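PDB 6JSX: flagellar biosynthesis protein FlaG from Helicobacter pylori, which probably takes part in building the flagellum, as a small two-chain FlaG-family protein whose precise molecular role is not established. Local coordinates for residues P5-L10 / I52-A57; E12-E17 / I25-N30; S39-D42 / D46-I49. All coordinates share one frame; numbering follows the deposited sequence.

How the contacts relate
Contact 1 lies fully buried, contact 2 is partly buried and contact 3 sits at the surface. Helix 4-21 serves the first two: its early turns press a leucine against the start of helix 54-72, while its later turns grip strand 26-30 along the edge of the sheet. Contact 3 joins strands 35-41 and 47-53 in a hairpin at the far side of the chain from contact 1, about 19 Å away between centres. The chemistry follows the place: purely van der Waals in contact 1, side-chain amide hydrogen bonds plus a CH-pi contact in contact 2, backbone pairing with charged flanks in contact 3. Tyr-29 ties contacts 1 and 2 together, and all three touch the second subunit.

Contact 1 (P5-L10 / I52-A57)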
ATOM      1  N   PRO A   5     -17.545  -4.454  -5.137  1.00 88.27           N
ATOM      2  CA  PRO A   5     -17.104  -4.133  -6.503  1.00 78.72           C
ATOM      3  C   PRO A   5     -15.889  -3.210  -6.557  1.00 67.22           C
ATOM      4  O   PRO A   5     -14.967  -3.453  -7.333  1.00 68.27           O
ATOM      5  CB  PRO A   5     -18.316  -3.403  -7.098  1.00 78.14           C
ATOM      6  CG  PRO A   5     -19.460  -3.919  -6.359  1.00 79.67           C
ATOM      7  CD  PRO A   5     -18.985  -4.170  -4.965  1.00 82.65           C
ATOM      8  N   LYS A   6     -15.883  -2.176  -5.729  1.00 62.21           N
ATOM      9  CA  LYS A   6     -14.839  -1.163  -5.807  1.00 63.49           C
ATOM     10  C   LYS A   6     -13.500  -1.601  -5.238  1.00 66.19           C
ATOM     11  O   LYS A   6     -12.451  -1.243  -5.783  1.00 66.02           O
ATOM     12  CB  LYS A   6     -15.295   0.137  -5.153  1.00 58.05           C
ATOM     13  CG  LYS A   6     -16.434   0.760  -5.895  1.00 62.62           C
ATOM     14  CD  LYS A   6     -16.733   2.173  -5.421  1.00 72.43           C
ATOM     15  CE  LYS A   6     -17.988   2.705  -6.124  1.00 70.17           C
ATOM     16  NZ  LYS A   6     -18.144   2.067  -7.474  1.00 69.26           N
ATOM     17  N   LEU A   7     -13.526  -2.359  -4.144  1.00 70.01           N
ATOM     18  CA  LEU A   7     -12.281  -2.864  -3.571  1.00 65.09           C
ATOM     19  C   LEU A   7     -11.734  -4.003  -4.429  1.00 62.42           C
ATOM     20  O   LEU A   7     -10.520  -4.231  -4.468  1.00 54.09           O
ATOM     21  CB  LEU A   7     -12.453  -3.282  -2.103  1.00 65.14           C
ATOM     22  CG  LEU A   7     -12.607  -2.109  -1.121  1.00 64.59           C
ATOM     23  CD1 LEU A   7     -12.776  -2.575   0.317  1.00 55.42           C
ATOM     24  CD2 LEU A   7     -11.451  -1.106  -1.252  1.00 52.10           C
ATOM     25  N   GLU A   8     -12.637  -4.692  -5.131  1.00 60.21           N
ATOM     26  CA  GLU A   8     -12.243  -5.723  -6.088  1.00 59.94           C
ATOM     27  C   GLU A   8     -11.485  -5.098  -7.238  1.00 59.25           C
ATOM     28  O   GLU A   8     -10.423  -5.584  -7.644  1.00 59.70           O
ATOM     29  CB  GLU A   8     -13.462  -6.475  -6.622  1.00 68.53           C
ATOM     30  CG  GLU A   8     -14.069  -7.441  -5.620  1.00 82.44           C
ATOM     31  CD  GLU A   8     -14.858  -8.558  -6.272  1.00104.43           C
ATOM     32  OE1 GLU A   8     -15.076  -8.502  -7.503  1.00109.31           O
ATOM     33  OE2 GLU A   8     -15.254  -9.500  -5.547  1.00113.82           O
ATOM     34  N   LEU A   9     -12.040  -4.004  -7.748  1.00 60.94           N
ATOM     35  CA  LEU A   9     -11.459  -3.272  -8.871  1.00 61.36           C
ATOM     36  C   LEU A   9     -10.139  -2.631  -8.451  1.00 58.53           C
ATOM     37  O   LEU A   9      -9.127  -2.782  -9.132  1.00 64.68           O
ATOM     38  CB  LEU A   9     -12.460  -2.221  -9.367  1.00 68.51           C
ATOM     39  CG  LEU A   9     -12.184  -1.377 -10.608  1.00 69.45           C
ATOM     40  CD1 LEU A   9     -12.020  -2.233 -11.858  1.00 67.43           C
ATOM     41  CD2 LEU A   9     -13.318  -0.387 -10.784  1.00 73.78           C
ATOM     42  N   LEU A  10     -10.159  -1.940  -7.312  1.00 57.88           N
ATOM     43  CA  LEU A  10      -8.963  -1.355  -6.695  1.00 55.33           C
ATOM     44  C   LEU A  10      -7.851  -2.387  -6.528  1.00 62.80           C
ATOM     45  O   LEU A  10      -6.668  -2.052  -6.580  1.00 62.73           O
ATOM     46  CB  LEU A  10      -9.336  -0.787  -5.321  1.00 61.43           C
ATOM     47  CG  LEU A  10      -8.450   0.209  -4.561  1.00 58.68           C
ATOM     48  CD1 LEU A  10      -7.657  -0.445  -3.436  1.00 48.80           C
ATOM     49  CD2 LEU A  10      -7.535   0.956  -5.510  1.00 50.93           C
ATOM     50  N   ILE A  52      -7.761  -5.358   6.238  1.00 65.71           N
ATOM     51  CA  ILE A  52      -8.286  -4.043   6.544  1.00 69.24           C
ATOM     52  C   ILE A  52      -9.757  -4.089   6.150  1.00 71.08           C
ATOM     53  O   ILE A  52     -10.086  -4.132   4.960  1.00 69.76           O
ATOM     54  CB  ILE A  52      -7.536  -2.949   5.739  1.00 63.05           C
ATOM     55  CG1 ILE A  52      -6.057  -2.915   6.137  1.00 59.11           C
ATOM     56  CG2 ILE A  52      -8.160  -1.582   5.955  1.00 63.65           C
ATOM     57  CD1 ILE A  52      -5.209  -1.954   5.317  1.00 51.07           C
ATOM     58  N   PRO A  53     -10.646  -4.136   7.150  1.00 75.80           N
ATOM     59  CA  PRO A  53     -12.078  -4.281   6.856  1.00 72.56           C
ATOM     60  C   PRO A  53     -12.575  -3.212   5.904  1.00 65.19           C
ATOM     61  O   PRO A  53     -12.045  -2.098   5.918  1.00 60.29           O
ATOM     62  CB  PRO A  53     -12.753  -4.177   8.237  1.00 72.13           C
ATOM     63  CG  PRO A  53     -11.661  -3.921   9.234  1.00 72.31           C
ATOM     64  CD  PRO A  53     -10.357  -4.301   8.583  1.00 78.70           C
ATOM     65  N   SER A  54     -13.561  -3.586   5.085  1.00 63.52           N
ATOM     66  CA  SER A  54     -14.096  -2.767   3.991  1.00 61.31           C
ATOM     67  C   SER A  54     -14.126  -1.270   4.267  1.00 73.88           C
ATOM     68  O   SER A  54     -13.561  -0.481   3.514  1.00 68.70           O
ATOM     69  CB  SER A  54     -15.510  -3.230   3.613  1.00 63.66           C
ATOM     70  OG  SER A  54     -15.503  -4.407   2.824  1.00 68.81           O
ATOM     71  N   LYS A  55     -14.781  -0.887   5.353  1.00 64.26           N
ATOM     72  CA  LYS A  55     -15.018   0.521   5.633  1.00 71.45           C
ATOM     73  C   LYS A  55     -13.733   1.280   5.936  1.00 66.99           C
ATOM     74  O   LYS A  55     -13.524   2.380   5.441  1.00 66.59           O
ATOM     75  CB  LYS A  55     -16.020   0.664   6.781  1.00 75.14           C
ATOM     76  CG  LYS A  55     -16.454   2.088   7.079  1.00 74.58           C
ATOM     77  CD  LYS A  55     -17.753   2.104   7.862  1.00 75.90           C
ATOM     78  CE  LYS A  55     -18.005   3.463   8.498  1.00 96.70           C
ATOM     79  NZ  LYS A  55     -19.233   3.468   9.365  1.00100.17           N
ATOM     80  N   GLU A  56     -12.861   0.690   6.739  1.00 65.59           N
ATOM     81  CA  GLU A  56     -11.609   1.348   7.082  1.00 69.47           C
ATOM     82  C   GLU A  56     -10.706   1.489   5.849  1.00 68.75           C
ATOM     83  O   GLU A  56      -9.902   2.416   5.759  1.00 59.98           O
ATOM     84  CB  GLU A  56     -10.903   0.599   8.223  1.00 72.89           C
ATOM     85  CG  GLU A  56     -11.653   0.655   9.562  1.00 80.28           C
ATOM     86  CD  GLU A  56     -11.004  -0.207  10.646  1.00 97.47           C
ATOM     87  OE1 GLU A  56     -10.384  -1.232  10.295  1.00107.87           O
ATOM     88  OE2 GLU A  56     -11.103   0.137  11.847  1.00101.21           O
ATOM     89  N   ALA A  57     -10.872   0.576   4.893  1.00 71.34           N
ATOM     90  CA  ALA A  57     -10.060   0.550   3.682  1.00 53.83           C
ATOM     91  C   ALA A  57     -10.446   1.661   2.720  1.00 59.71           C
ATOM     92  O   ALA A  57      -9.591   2.270   2.068  1.00 59.27           O
ATOM     93  CB  ALA A  57     -10.191  -0.803   2.998  1.00 68.19           C
TER
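Leu-7 is the one side chain that helix 4-21 sends across to the start of helix 54-72 here, and its CD1 methyl does the touching. The apolar part is a methyl-to-methyl meeting: Leu-7 CD1 comes within 4.1 Å of Ala-57 CB. The same methyl rests on the polar surface of the first turn, 3.9 Å from Ser-54 O and 4.1 Å from Ser-54 OG, and these are van der Waals contacts. With CG anti to the carbonyl carbon (chi1 -73°) and CD1 anti to CA along chi2, the leucine is stretched out from its helix and reaches the other with its tip. No hydrogen bond crosses.

The polar groups are served nearby. Ser-54 OG bonds to the hydroxyl of Tyr-29, whose ring also packs on Leu-7. Pro-53 is the N-cap of helix 54-72, and Pro-53 O takes the amide of Ala-57 at 3.1 Å, closing the first turn of the helix, which carries both Ser-54 and Ala-57. Met-61 packs on Leu-10 next door, and Val-67 of the second subunit packs on Leu-10 as well. This is helix-to-helix core packing at the strand-to-helix junction of an alpha-beta-beta-beta-alpha fold.

Contact 2 (E12-E17 / I25-N30); sequences ERLNEE and INFSYN
The backbone N of Phe-27 donates to Asn-15 OD1 at 2.7 Å, arriving in the carbonyl plane on a lone pair. The other half of the same amide answers it: Asn-15 ND2 donates to Phe-27 O, also at 2.7 Å and with an N-H...O angle of 162°. That oxygen lies close to the plane of the Asn-15 amide, although ND2 itself is tilted somewhat from the Phe-27 carbonyl plane. One side-chain amide therefore reads both the N-H and the C=O of a single strand residue, and the pair of bonds fixes its rotation. Asn-26 lays its own amide almost parallel to that of Asn-15, with the planes 9° apart, but ND2 of Asn-26 approaches OD1 at too poor an angle to bond.

Beside this grip lies the apolar part. Leu-14 CD1 sits over the centre of the Phe-27 ring, 3.8 Å from the centroid, in a CH-pi contact. Leu-14 CB closes on Phe-27 CD1 at 3.7 Å. Phe-27 has CG anti to its carbonyl carbon (chi1 -65°), which, with CB pointing toward the helix, brings one ring face against Leu-14, and Asn-15 OD1 meets the ring at its edge. Met-18 on the next turn and Val-38 on strand 35-41 also touch the ring, while Met-64 of the second subunit packs on Leu-14.

Helix 12-17 and strand 26-30 run nearly antiparallel, their axes 7.4 Å apart. The strand pairs with 35-41 through Asn-26 and Ser-28, so the backbone groups of Phe-27 face the outer edge of the sheet. Asn-15 satisfies them there, much as a neighbouring strand would, and the chemistry implies a helix joined to the sheet by backbone-directed bonds as well as by packing.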
ATOM      1  N   GLU A  12      -7.381  -5.289  -8.503  1.00 66.01           N
ATOM      2  CA  GLU A  12      -6.842  -5.590  -9.832  1.00 61.82           C
ATOM      3  C   GLU A  12      -5.856  -4.513 -10.292  1.00 65.36           C
ATOM      4  O   GLU A  12      -4.780  -4.818 -10.820  1.00 66.75           O
ATOM      5  CB  GLU A  12      -7.961  -5.713 -10.863  1.00 56.24           C
ATOM      6  CG  GLU A  12      -8.892  -6.867 -10.661  1.00 78.36           C
ATOM      7  CD  GLU A  12     -10.041  -6.831 -11.645  1.00 96.67           C
ATOM      8  OE1 GLU A  12      -9.940  -6.089 -12.653  1.00101.71           O
ATOM      9  OE2 GLU A  12     -11.047  -7.532 -11.407  1.00 98.31           O
ATOM     10  N   ARG A  13      -6.230  -3.254 -10.082  1.00 59.70           N
ATOM     11  CA  ARG A  13      -5.400  -2.142 -10.504  1.00 61.30           C
ATOM     12  C   ARG A  13      -4.110  -2.098  -9.697  1.00 57.57           C
ATOM     13  O   ARG A  13      -3.024  -1.957 -10.253  1.00 57.13           O
ATOM     14  CB  ARG A  13      -6.177  -0.831 -10.390  1.00 71.17           C
ATOM     15  CG  ARG A  13      -7.431  -0.797 -11.268  1.00 82.92           C
ATOM     16  CD  ARG A  13      -7.104  -1.008 -12.746  1.00 94.98           C
ATOM     17  NE  ARG A  13      -8.272  -1.464 -13.493  1.00110.64           N
ATOM     18  CZ  ARG A  13      -8.316  -2.579 -14.217  1.00124.27           C
ATOM     19  NH1 ARG A  13      -9.430  -2.910 -14.856  1.00132.37           N
ATOM     20  NH2 ARG A  13      -7.249  -3.362 -14.309  1.00125.39           N
ATOM     21  N   LEU A  14      -4.240  -2.239  -8.384  1.00 64.17           N
ATOM     22  CA  LEU A  14      -3.077  -2.301  -7.507  1.00 63.52           C
ATOM     23  C   LEU A  14      -2.129  -3.430  -7.890  1.00 64.31           C
ATOM     24  O   LEU A  14      -0.919  -3.223  -7.978  1.00 59.09           O
ATOM     25  CB  LEU A  14      -3.506  -2.424  -6.040  1.00 62.60           C
ATOM     26  CG  LEU A  14      -3.662  -1.060  -5.355  1.00 68.60           C
ATOM     27  CD1 LEU A  14      -4.180  -1.173  -3.935  1.00 62.09           C
ATOM     28  CD2 LEU A  14      -2.325  -0.328  -5.363  1.00 74.88           C
ATOM     29  N   ASN A  15      -2.684  -4.616  -8.126  1.00 64.19           N
ATOM     30  CA  ASN A  15      -1.878  -5.771  -8.492  1.00 62.91           C
ATOM     31  C   ASN A  15      -1.162  -5.574  -9.830  1.00 62.73           C
ATOM     32  O   ASN A  15      -0.004  -5.964  -9.976  1.00 59.50           O
ATOM     33  CB  ASN A  15      -2.713  -7.064  -8.496  1.00 63.31           C
ATOM     34  CG  ASN A  15      -3.058  -7.563  -7.081  1.00 59.28           C
ATOM     35  OD1 ASN A  15      -2.275  -7.425  -6.139  1.00 53.20           O
ATOM     36  ND2 ASN A  15      -4.235  -8.153  -6.944  1.00 51.07           N
ATOM     37  N   GLU A  16      -1.842  -4.958 -10.796  1.00 65.43           N
ATOM     38  CA  GLU A  16      -1.237  -4.681 -12.105  1.00 62.71           C
ATOM     39  C   GLU A  16      -0.042  -3.766 -11.966  1.00 55.98           C
ATOM     40  O   GLU A  16       0.984  -3.953 -12.610  1.00 60.32           O
ATOM     41  CB  GLU A  16      -2.239  -4.021 -13.042  1.00 65.94           C
ATOM     42  CG  GLU A  16      -3.190  -4.976 -13.706  1.00 81.68           C
ATOM     43  CD  GLU A  16      -4.097  -4.264 -14.668  1.00 95.77           C
ATOM     44  OE1 GLU A  16      -3.925  -3.033 -14.819  1.00 96.41           O
ATOM     45  OE2 GLU A  16      -4.975  -4.927 -15.267  1.00103.37           O
ATOM     46  N   GLU A  17      -0.209  -2.762 -11.120  1.00 53.80           N
ATOM     47  CA  GLU A  17       0.830  -1.808 -10.801  1.00 59.71           C
ATOM     48  C   GLU A  17       2.013  -2.476 -10.076  1.00 68.19           C
ATOM     49  O   GLU A  17       3.177  -2.164 -10.347  1.00 66.34           O
ATOM     50  CB  GLU A  17       0.210  -0.705  -9.948  1.00 61.28           C
ATOM     51  CG  GLU A  17       0.805   0.665 -10.156  1.00 69.52           C
ATOM     52  CD  GLU A  17       1.116   0.951 -11.587  1.00 71.15           C
ATOM     53  OE1 GLU A  17       0.218   0.796 -12.443  1.00 75.11           O
ATOM     54  OE2 GLU A  17       2.269   1.333 -11.860  1.00 78.93           O
ATOM     55  N   ILE A  25       3.788  -8.122  -3.833  1.00 72.14           N
ATOM     56  CA  ILE A  25       2.754  -7.653  -2.914  1.00 54.73           C
ATOM     57  C   ILE A  25       1.409  -7.875  -3.561  1.00 50.45           C
ATOM     58  O   ILE A  25       1.192  -7.448  -4.688  1.00 56.25           O
ATOM     59  CB  ILE A  25       2.892  -6.157  -2.584  1.00 51.14           C
ATOM     60  CG1 ILE A  25       4.314  -5.850  -2.080  1.00 45.99           C
ATOM     61  CG2 ILE A  25       1.822  -5.746  -1.584  1.00 43.65           C
ATOM     62  CD1 ILE A  25       4.486  -4.526  -1.373  1.00 42.32           C
ATOM     63  N   ASN A  26       0.507  -8.555  -2.861  1.00 54.86           N
ATOM     64  CA  ASN A  26      -0.795  -8.882  -3.441  1.00 62.04           C
ATOM     65  C   ASN A  26      -2.004  -8.264  -2.737  1.00 58.14           C
ATOM     66  O   ASN A  26      -2.060  -8.178  -1.515  1.00 51.03           O
ATOM     67  CB  ASN A  26      -0.976 -10.397  -3.553  1.00 70.01           C
ATOM     68  CG  ASN A  26      -2.196 -10.770  -4.371  1.00 78.59           C
ATOM     69  OD1 ASN A  26      -3.220 -11.186  -3.825  1.00 73.13           O
ATOM     70  ND2 ASN A  26      -2.102 -10.596  -5.693  1.00 84.24           N
ATOM     71  N   PHE A  27      -2.983  -7.847  -3.524  1.00 59.87           N
ATOM     72  CA  PHE A  27      -4.199  -7.273  -2.976  1.00 54.21           C
ATOM     73  C   PHE A  27      -5.371  -8.090  -3.452  1.00 56.11           C
ATOM     74  O   PHE A  27      -5.327  -8.683  -4.530  1.00 57.82           O
ATOM     75  CB  PHE A  27      -4.354  -5.814  -3.425  1.00 51.46           C
ATOM     76  CG  PHE A  27      -3.277  -4.905  -2.890  1.00 57.99           C
ATOM     77  CD1 PHE A  27      -2.066  -4.760  -3.574  1.00 56.87           C
ATOM     78  CD2 PHE A  27      -3.460  -4.214  -1.687  1.00 52.95           C
ATOM     79  CE1 PHE A  27      -1.054  -3.936  -3.077  1.00 54.49           C
ATOM     80  CE2 PHE A  27      -2.451  -3.381  -1.182  1.00 49.79           C
ATOM     81  CZ  PHE A  27      -1.242  -3.243  -1.885  1.00 51.53           C
ATOM     82  N   SER A  28      -6.415  -8.141  -2.635  1.00 61.26           N
ATOM     83  CA  SER A  28      -7.675  -8.754  -3.044  1.00 67.83           C
ATOM     84  C   SER A  28      -8.771  -8.367  -2.080  1.00 62.81           C
ATOM     85  O   SER A  28      -8.496  -8.001  -0.938  1.00 58.07           O
ATOM     86  CB  SER A  28      -7.556 -10.265  -3.056  1.00 54.82           C
ATOM     87  OG  SER A  28      -7.140 -10.678  -1.786  1.00 54.98           O
ATOM     88  N   TYR A  29     -10.013  -8.446  -2.545  1.00 59.06           N
ATOM     89  CA  TYR A  29     -11.136  -8.326  -1.638  1.00 60.82           C
ATOM     90  C   TYR A  29     -11.532  -9.705  -1.131  1.00 64.14           C
ATOM     91  O   TYR A  29     -11.829 -10.600  -1.924  1.00 70.72           O
ATOM     92  CB  TYR A  29     -12.335  -7.677  -2.319  1.00 57.36           C
ATOM     93  CG  TYR A  29     -13.517  -7.461  -1.386  1.00 69.18           C
ATOM     94  CD1 TYR A  29     -13.511  -6.421  -0.464  1.00 73.00           C
ATOM     95  CD2 TYR A  29     -14.634  -8.293  -1.427  1.00 63.23           C
ATOM     96  CE1 TYR A  29     -14.572  -6.210   0.392  1.00 60.61           C
ATOM     97  CE2 TYR A  29     -15.712  -8.081  -0.581  1.00 67.07           C
ATOM     98  CZ  TYR A  29     -15.678  -7.033   0.327  1.00 69.97           C
ATOM     99  OH  TYR A  29     -16.747  -6.806   1.182  1.00 70.16           O
ATOM    100  N   ASN A  30     -11.526  -9.887   0.185  1.00 59.53           N
ATOM    101  CA  ASN A  30     -12.122 -11.085   0.756  1.00 64.40           C
ATOM    102  C   ASN A  30     -13.597 -10.840   1.092  1.00 68.43           C
ATOM    103  O   ASN A  30     -13.930  -9.928   1.863  1.00 64.33           O
ATOM    104  CB  ASN A  30     -11.348 -11.537   1.993  1.00 64.25           C
ATOM    105  CG  ASN A  30     -11.686 -12.948   2.409  1.00 76.24           C
ATOM    106  OD1 ASN A  30     -12.860 -13.327   2.454  1.00 72.56           O
ATOM    107  ND2 ASN A  30     -10.658 -13.742   2.707  1.00 65.94           N
TER

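Contact 3 (S39-D42 / D46-I49); sequences SVKD and DKVI
Strands 39-41 and 47-49 run antiparallel, the axes of these short segments 4.7 Å apart at closest and 150° between their directions, 30° short of exactly antiparallel. Val-40 and Val-48 form the hydrogen-bonded pair, Val-40 N giving to Val-48 O at 3.2 Å and Val-48 N to Val-40 O at 2.9 Å. Ser-39 with Ile-49 and Lys-41 with Lys-47 are the non-hydrogen-bonded pairs around it. Toward the turn, Asp-42 N donates to Asp-46 O.

The two valines lie side by side on one face, Val-40 CG2 against Val-48 CG1, where Val-40 and Lys-41 of the second subunit pack on them. On the opposite face Ser-39 CB meets Ile-49 CG2 at 3.8 Å, and the lysine chains lean together, Lys-41 bending at its last torsion (chi4 66°) so that NZ comes alongside Lys-47 CE. One water is weakly held by both ammonium groups. Asp-42 turns its carboxylate back across the turn, where OD1 accepts Asp-46 N at 2.9 Å, and Asn-44 N adds a weak bond.

A carboxylate thus closes the hairpin turn. Asp-42 OD1 and Asp-46 OD2 are 4.2 Å apart; the amides of Asp-46 and, weakly, Asn-44 probably offset this like-charge approach, and water may ease the lysine pair.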
ATOM      1  N   SER A  39      -1.121  -9.178   0.947  1.00 59.79           N
ATOM      2  CA  SER A  39      -0.328 -10.329   1.342  1.00 70.83           C
ATOM      3  C   SER A  39       1.002 -10.419   0.615  1.00 60.31           C
ATOM      4  O   SER A  39       1.090 -10.212  -0.596  1.00 61.33           O
ATOM      5  CB  SER A  39      -1.121 -11.632   1.188  1.00 79.21           C
ATOM      6  OG  SER A  39      -1.331 -11.940  -0.177  1.00 84.37           O
ATOM      7  N   VAL A  40       2.030 -10.742   1.397  1.00 55.26           N
ATOM      8  CA  VAL A  40       3.390 -10.935   0.921  1.00 59.55           C
ATOM      9  C   VAL A  40       3.891 -12.286   1.442  1.00 60.48           C
ATOM     10  O   VAL A  40       3.437 -12.751   2.483  1.00 61.57           O
ATOM     11  CB  VAL A  40       4.300  -9.789   1.426  1.00 55.72           C
ATOM     12  CG1 VAL A  40       3.829  -8.463   0.868  1.00 53.17           C
ATOM     13  CG2 VAL A  40       4.272  -9.714   2.927  1.00 53.63           C
ATOM     14  N   LYS A  41       4.796 -12.937   0.721  1.00 67.09           N
ATOM     15  CA  LYS A  41       5.386 -14.181   1.228  1.00 71.90           C
ATOM     16  C   LYS A  41       6.678 -13.882   1.980  1.00 70.40           C
ATOM     17  O   LYS A  41       7.479 -13.051   1.542  1.00 77.14           O
ATOM     18  CB  LYS A  41       5.621 -15.203   0.104  1.00 79.40           C
ATOM     19  CG  LYS A  41       4.328 -15.773  -0.500  1.00 92.97           C
ATOM     20  CD  LYS A  41       4.602 -16.971  -1.408  1.00107.17           C
ATOM     21  CE  LYS A  41       3.314 -17.698  -1.802  1.00112.69           C
ATOM     22  NZ  LYS A  41       2.427 -16.861  -2.664  1.00112.07           N
ATOM     23  N   ASP A  42       6.873 -14.548   3.116  1.00 63.25           N
ATOM     24  CA  ASP A  42       8.044 -14.296   3.959  1.00 72.64           C
ATOM     25  C   ASP A  42       9.301 -15.002   3.453  1.00 77.40           C
ATOM     26  O   ASP A  42       9.351 -15.461   2.311  1.00 74.65           O
ATOM     27  CB  ASP A  42       7.766 -14.682   5.420  1.00 86.73           C
ATOM     28  CG  ASP A  42       7.654 -16.190   5.630  1.00 95.85           C
ATOM     29  OD1 ASP A  42       7.562 -16.943   4.638  1.00100.12           O
ATOM     30  OD2 ASP A  42       7.642 -16.622   6.803  1.00 96.05           O
ATOM     31  N   ASP A  46       6.067 -18.605   2.821  1.00 94.80           N
ATOM     32  CA  ASP A  46       4.738 -18.710   3.426  1.00 97.58           C
ATOM     33  C   ASP A  46       4.030 -17.356   3.487  1.00 91.38           C
ATOM     34  O   ASP A  46       4.663 -16.336   3.758  1.00 93.55           O
ATOM     35  CB  ASP A  46       4.851 -19.266   4.845  1.00103.43           C
ATOM     36  CG  ASP A  46       5.542 -20.612   4.896  1.00107.82           C
ATOM     37  OD1 ASP A  46       5.283 -21.455   4.006  1.00110.65           O
ATOM     38  OD2 ASP A  46       6.342 -20.822   5.833  1.00108.25           O
ATOM     39  N   LYS A  47       2.719 -17.343   3.262  1.00 82.93           N
ATOM     40  CA  LYS A  47       1.993 -16.077   3.218  1.00 83.51           C
ATOM     41  C   LYS A  47       1.829 -15.436   4.589  1.00 82.56           C
ATOM     42  O   LYS A  47       1.392 -16.086   5.536  1.00 87.26           O
ATOM     43  CB  LYS A  47       0.616 -16.241   2.567  1.00 86.95           C
ATOM     44  CG  LYS A  47       0.635 -16.447   1.059  1.00 87.32           C
ATOM     45  CD  LYS A  47      -0.783 -16.435   0.524  1.00 92.82           C
ATOM     46  CE  LYS A  47      -0.860 -16.968  -0.893  1.00 98.15           C
ATOM     47  NZ  LYS A  47      -2.239 -16.799  -1.441  1.00 98.18           N
ATOM     48  N   VAL A  48       2.200 -14.163   4.684  1.00 76.11           N
ATOM     49  CA  VAL A  48       1.853 -13.339   5.837  1.00 74.28           C
ATOM     50  C   VAL A  48       0.845 -12.309   5.342  1.00 73.83           C
ATOM     51  O   VAL A  48       1.032 -11.714   4.276  1.00 54.70           O
ATOM     52  CB  VAL A  48       3.107 -12.691   6.504  1.00 74.99           C
ATOM     53  CG1 VAL A  48       4.022 -12.099   5.468  1.00 79.86           C
ATOM     54  CG2 VAL A  48       2.715 -11.630   7.519  1.00 58.05           C
ATOM     55  N   ILE A  49      -0.255 -12.148   6.076  1.00 78.77           N
ATOM     56  CA  ILE A  49      -1.351 -11.300   5.599  1.00 79.70           C
ATOM     57  C   ILE A  49      -1.757 -10.191   6.569  1.00 68.98           C
ATOM     58  O   ILE A  49      -1.588 -10.309   7.783  1.00 68.83           O
ATOM     59  CB  ILE A  49      -2.623 -12.119   5.219  1.00 79.26           C
ATOM     60  CG1 ILE A  49      -3.402 -12.519   6.470  1.00 74.14           C
ATOM     61  CG2 ILE A  49      -2.279 -13.323   4.345  1.00 58.90           C
ATOM     62  CD1 ILE A  49      -4.778 -11.904   6.541  1.00 70.51           C
TER
HETATM   63  O   HOH W   1      -0.531 -17.898  -3.878  1.00 76.65           O